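Local coordinates for protein ribulose bisphosphate carboxylase (Hyperthermus butylicus DSM 5456, PDB 6HUN) that probably adds carbon dioxide and water to ribulose 1,5-bisphosphate to give two molecules of 3-phosphoglycerate, as a form III Rubisco in an archaeal AMP degradation pathway, at residues I55-G69 / W80-H92. Sequence-based numbering, arbitrary orientation.
Sequences IKDAAGRIAAESSVG and WFEKLKAKAYRFH
The Phe91 ring carries Lys56 NZ over one face, in a cation-pi contact with NZ 4.2 Å from the ring centroid and 14° off its normal. Ile55 CG1 lies at the ring's edge, near its plane, 3.8 Å from Phe91 CD2. Ala59 CB comes in obliquely, 3.5 Å from Phe91 CE2. A bend at the end of the Lys56 chain (chi4 44°) places the ammonium there, and Glu32 pairs with the same charge. At the far end, Phe81 has Gly69 O at its edge. Val68 straddles this end: CG2 reaches Phe81 CE1 obliquely, while CG1 presses on Leu84 CB at a tight 3.4 Å. Leu180 of the second subunit also packs on Val68.

Between these ends the contact is made by small residues. Ala59 CB meets Ala88 CB at 4.0 Å, and Ala63 packs against Ala86. These small side chains let the axes of helix 55-65 and strand 87-92 come within 7.6 Å. Ser67 OG sits between its backbone N and carbonyl carbon, where it bridges the two segments. It donates to Ala63 O at 2.8 Å. It accepts from Ala86 N at 3.2 Å, with 157° at the hydrogen. With an alanine here the hydroxyl is gone, and Ala86 N would probably lose its mate and the turn after the helix its tie to Ala63 O.

The helix runs against the strand direction but is steeply inclined to it. It also packs on neighbouring strands of the same sheet, through Ile55 and Ile62. This is part of the helix layer on the sheet of the alpha/beta N-terminal domain of Rubisco large chains.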
# COMPACT_ATOMS: atom_id res chain seq x y z
N ILE A 55 -4.50 18.65 21.92
CA ILE A 55 -3.96 17.30 21.74
C ILE A 55 -4.93 16.27 22.29
O ILE A 55 -5.11 15.18 21.72
CB ILE A 55 -2.56 17.14 22.38
CG1 ILE A 55 -2.02 15.74 22.15
CG2 ILE A 55 -2.57 17.38 23.90
CD1 ILE A 55 -2.00 15.33 20.62
N LYS A 56 -5.60 16.60 23.39
CA LYS A 56 -6.57 15.67 23.93
C LYS A 56 -7.72 15.46 22.97
O LYS A 56 -8.20 14.33 22.82
CB LYS A 56 -7.07 16.19 25.27
CG LYS A 56 -6.06 15.94 26.33
CD LYS A 56 -6.81 15.81 27.61
CE LYS A 56 -6.08 14.90 28.52
NZ LYS A 56 -4.62 15.21 28.51
N ASP A 57 -8.18 16.54 22.32
CA ASP A 57 -9.22 16.43 21.30
C ASP A 57 -8.74 15.57 20.12
O ASP A 57 -9.44 14.65 19.69
CB ASP A 57 -9.60 17.83 20.82
CG ASP A 57 -10.85 17.84 19.95
OD1 ASP A 57 -11.33 16.76 19.56
OD2 ASP A 57 -11.36 18.96 19.65
N ALA A 58 -7.55 15.88 19.58
CA ALA A 58 -7.03 15.09 18.47
C ALA A 58 -6.92 13.63 18.87
O ALA A 58 -7.31 12.75 18.10
CB ALA A 58 -5.67 15.63 18.04
N ALA A 59 -6.48 13.37 20.11
CA ALA A 59 -6.22 12.00 20.53
C ALA A 59 -7.51 11.21 20.68
O ALA A 59 -7.55 10.02 20.35
CB ALA A 59 -5.42 11.97 21.84
N GLY A 60 -8.57 11.82 21.20
CA GLY A 60 -9.84 11.11 21.28
C GLY A 60 -10.45 10.86 19.92
O GLY A 60 -11.08 9.83 19.69
N ARG A 61 -10.24 11.78 18.98
CA ARG A 61 -10.72 11.55 17.63
C ARG A 61 -9.98 10.40 16.99
O ARG A 61 -10.60 9.59 16.31
CB ARG A 61 -10.57 12.80 16.77
CG ARG A 61 -11.66 13.85 17.05
CD ARG A 61 -11.24 15.16 16.46
NE ARG A 61 -12.13 16.23 16.89
CZ ARG A 61 -13.12 16.69 16.14
NH1 ARG A 61 -13.30 16.17 14.93
NH2 ARG A 61 -13.93 17.65 16.60
N ILE A 62 -8.65 10.32 17.19
CA ILE A 62 -7.89 9.18 16.68
C ILE A 62 -8.40 7.88 17.30
O ILE A 62 -8.65 6.90 16.59
CB ILE A 62 -6.38 9.37 16.95
CG1 ILE A 62 -5.79 10.53 16.10
CG2 ILE A 62 -5.60 8.05 16.66
CD1 ILE A 62 -4.40 10.92 16.63
N ALA A 63 -8.57 7.86 18.63
CA ALA A 63 -9.02 6.63 19.28
C ALA A 63 -10.40 6.19 18.78
O ALA A 63 -10.63 5.00 18.56
CB ALA A 63 -9.02 6.80 20.81
N ALA A 64 -11.33 7.14 18.62
CA ALA A 64 -12.68 6.81 18.14
C ALA A 64 -12.65 6.34 16.70
O ALA A 64 -13.28 5.34 16.34
CB ALA A 64 -13.59 8.03 18.28
N GLU A 65 -11.96 7.08 15.84
CA GLU A 65 -11.98 6.73 14.43
C GLU A 65 -11.30 5.39 14.17
O GLU A 65 -11.70 4.67 13.25
CB GLU A 65 -11.32 7.85 13.62
CG GLU A 65 -11.09 7.55 12.10
CD GLU A 65 -12.37 7.41 11.30
OE1 GLU A 65 -12.41 6.59 10.35
OE2 GLU A 65 -13.36 8.11 11.61
N SER A 66 -10.26 5.03 14.93
CA SER A 66 -9.58 3.77 14.71
C SER A 66 -10.22 2.62 15.49
O SER A 66 -9.67 1.53 15.51
CB SER A 66 -8.08 3.89 15.05
OG SER A 66 -7.91 4.32 16.40
N SER A 67 -11.39 2.84 16.10
CA SER A 67 -12.07 1.73 16.78
C SER A 67 -13.56 1.73 16.43
O SER A 67 -13.91 1.35 15.31
CB SER A 67 -11.80 1.76 18.30
OG SER A 67 -12.36 2.84 19.02
N VAL A 68 -14.43 2.19 17.33
CA VAL A 68 -15.88 1.98 17.20
C VAL A 68 -16.61 3.22 16.72
O VAL A 68 -17.84 3.23 16.72
CB VAL A 68 -16.50 1.51 18.53
CG1 VAL A 68 -15.92 0.19 18.91
CG2 VAL A 68 -16.25 2.52 19.58
N GLY A 69 -15.89 4.29 16.35
CA GLY A 69 -16.60 5.48 15.94
C GLY A 69 -17.40 6.11 17.08
O GLY A 69 -17.15 5.90 18.27
N TRP A 80 -21.53 -4.36 22.06
CA TRP A 80 -20.07 -4.45 22.10
C TRP A 80 -19.37 -3.10 21.99
O TRP A 80 -18.13 -3.06 21.89
CB TRP A 80 -19.58 -5.40 21.01
CG TRP A 80 -19.74 -6.83 21.36
CD1 TRP A 80 -20.91 -7.53 21.40
CD2 TRP A 80 -18.71 -7.76 21.73
NE1 TRP A 80 -20.68 -8.83 21.77
CE2 TRP A 80 -19.34 -9.00 21.98
CE3 TRP A 80 -17.32 -7.66 21.89
CZ2 TRP A 80 -18.62 -10.13 22.36
CZ3 TRP A 80 -16.61 -8.80 22.28
CH2 TRP A 80 -17.27 -10.01 22.51
N PHE A 81 -20.11 -1.99 22.05
CA PHE A 81 -19.51 -0.68 21.84
C PHE A 81 -18.50 -0.34 22.95
O PHE A 81 -17.33 -0.04 22.67
CB PHE A 81 -20.60 0.39 21.75
CG PHE A 81 -20.07 1.79 21.59
CD1 PHE A 81 -19.82 2.31 20.34
CD2 PHE A 81 -19.82 2.59 22.70
CE1 PHE A 81 -19.34 3.61 20.18
CE2 PHE A 81 -19.31 3.86 22.57
CZ PHE A 81 -19.08 4.39 21.30
N GLU A 82 -18.95 -0.31 24.22
CA GLU A 82 -18.03 0.06 25.29
C GLU A 82 -16.90 -0.95 25.44
O GLU A 82 -15.78 -0.57 25.82
CB GLU A 82 -18.77 0.23 26.63
CG GLU A 82 -19.62 1.50 26.73
CD GLU A 82 -18.78 2.75 26.97
OE1 GLU A 82 -19.23 3.85 26.57
OE2 GLU A 82 -17.67 2.66 27.54
N LYS A 83 -17.16 -2.21 25.10
CA LYS A 83 -16.15 -3.27 25.16
C LYS A 83 -15.05 -3.06 24.10
O LYS A 83 -13.86 -3.23 24.39
CB LYS A 83 -16.83 -4.62 24.96
CG LYS A 83 -15.87 -5.81 24.72
CD LYS A 83 -14.85 -5.95 25.89
CE LYS A 83 -13.45 -6.33 25.33
NZ LYS A 83 -12.35 -5.69 26.13
N LEU A 84 -15.43 -2.70 22.88
CA LEU A 84 -14.49 -2.57 21.78
C LEU A 84 -13.79 -1.22 21.74
O LEU A 84 -12.99 -1.00 20.83
CB LEU A 84 -15.22 -2.80 20.47
CG LEU A 84 -15.72 -4.21 20.24
CD1 LEU A 84 -16.52 -4.32 18.94
CD2 LEU A 84 -14.51 -5.17 20.23
N LYS A 85 -14.05 -0.31 22.66
CA LYS A 85 -13.62 1.06 22.47
C LYS A 85 -12.15 1.28 22.83
O LYS A 85 -11.67 0.77 23.84
CB LYS A 85 -14.50 1.99 23.29
CG LYS A 85 -13.88 3.33 23.51
CD LYS A 85 -14.44 3.96 24.75
CE LYS A 85 -15.93 3.85 24.70
NZ LYS A 85 -16.51 5.07 25.28
N ALA A 86 -11.44 2.07 22.00
CA ALA A 86 -10.01 2.32 22.24
C ALA A 86 -9.84 3.54 23.16
O ALA A 86 -10.69 4.42 23.21
CB ALA A 86 -9.25 2.54 20.93
N LYS A 87 -8.72 3.57 23.90
CA LYS A 87 -8.50 4.64 24.86
C LYS A 87 -7.12 5.25 24.72
O LYS A 87 -6.11 4.55 24.87
CB LYS A 87 -8.68 4.12 26.31
CG LYS A 87 -10.10 3.73 26.61
CD LYS A 87 -11.01 4.96 26.61
CE LYS A 87 -11.77 5.04 27.91
NZ LYS A 87 -10.76 5.09 28.99
N ALA A 88 -7.06 6.57 24.50
CA ALA A 88 -5.80 7.29 24.63
C ALA A 88 -5.54 7.47 26.11
O ALA A 88 -6.33 8.13 26.78
CB ALA A 88 -5.86 8.65 23.96
N TYR A 89 -4.42 6.93 26.60
CA TYR A 89 -4.18 6.87 28.04
C TYR A 89 -2.88 7.54 28.45
O TYR A 89 -2.52 7.52 29.63
CB TYR A 89 -4.20 5.41 28.54
CG TYR A 89 -3.04 4.59 28.05
CD1 TYR A 89 -3.10 3.94 26.81
CD2 TYR A 89 -1.87 4.48 28.79
CE1 TYR A 89 -2.04 3.22 26.34
CE2 TYR A 89 -0.80 3.76 28.33
CZ TYR A 89 -0.89 3.14 27.08
OH TYR A 89 0.17 2.41 26.62
N ARG A 90 -2.19 8.19 27.52
CA ARG A 90 -0.86 8.66 27.85
C ARG A 90 -0.38 9.58 26.76
O ARG A 90 -0.57 9.28 25.56
CB ARG A 90 0.11 7.49 28.02
CG ARG A 90 1.46 7.89 28.48
CD ARG A 90 2.33 6.69 28.66
NE ARG A 90 3.72 7.07 28.79
CZ ARG A 90 4.73 6.24 28.60
NH1 ARG A 90 4.50 4.98 28.24
NH2 ARG A 90 5.97 6.68 28.72
N PHE A 91 0.25 10.67 27.19
CA PHE A 91 0.67 11.79 26.36
C PHE A 91 2.10 12.18 26.70
O PHE A 91 2.48 12.24 27.88
CB PHE A 91 -0.29 12.99 26.57
CG PHE A 91 -1.71 12.72 26.15
CD1 PHE A 91 -2.55 11.93 26.94
CD2 PHE A 91 -2.21 13.23 24.94
CE1 PHE A 91 -3.83 11.65 26.55
CE2 PHE A 91 -3.51 12.98 24.55
CZ PHE A 91 -4.32 12.19 25.34
N HIS A 92 2.87 12.50 25.67
CA HIS A 92 4.23 13.00 25.84
C HIS A 92 4.46 14.13 24.85
O HIS A 92 4.44 13.93 23.62
CB HIS A 92 5.28 11.91 25.68
CG HIS A 92 6.69 12.40 25.83
ND1 HIS A 92 7.29 12.57 27.06
CD2 HIS A 92 7.60 12.79 24.91
CE1 HIS A 92 8.52 13.01 26.89
NE2 HIS A 92 8.74 13.15 25.60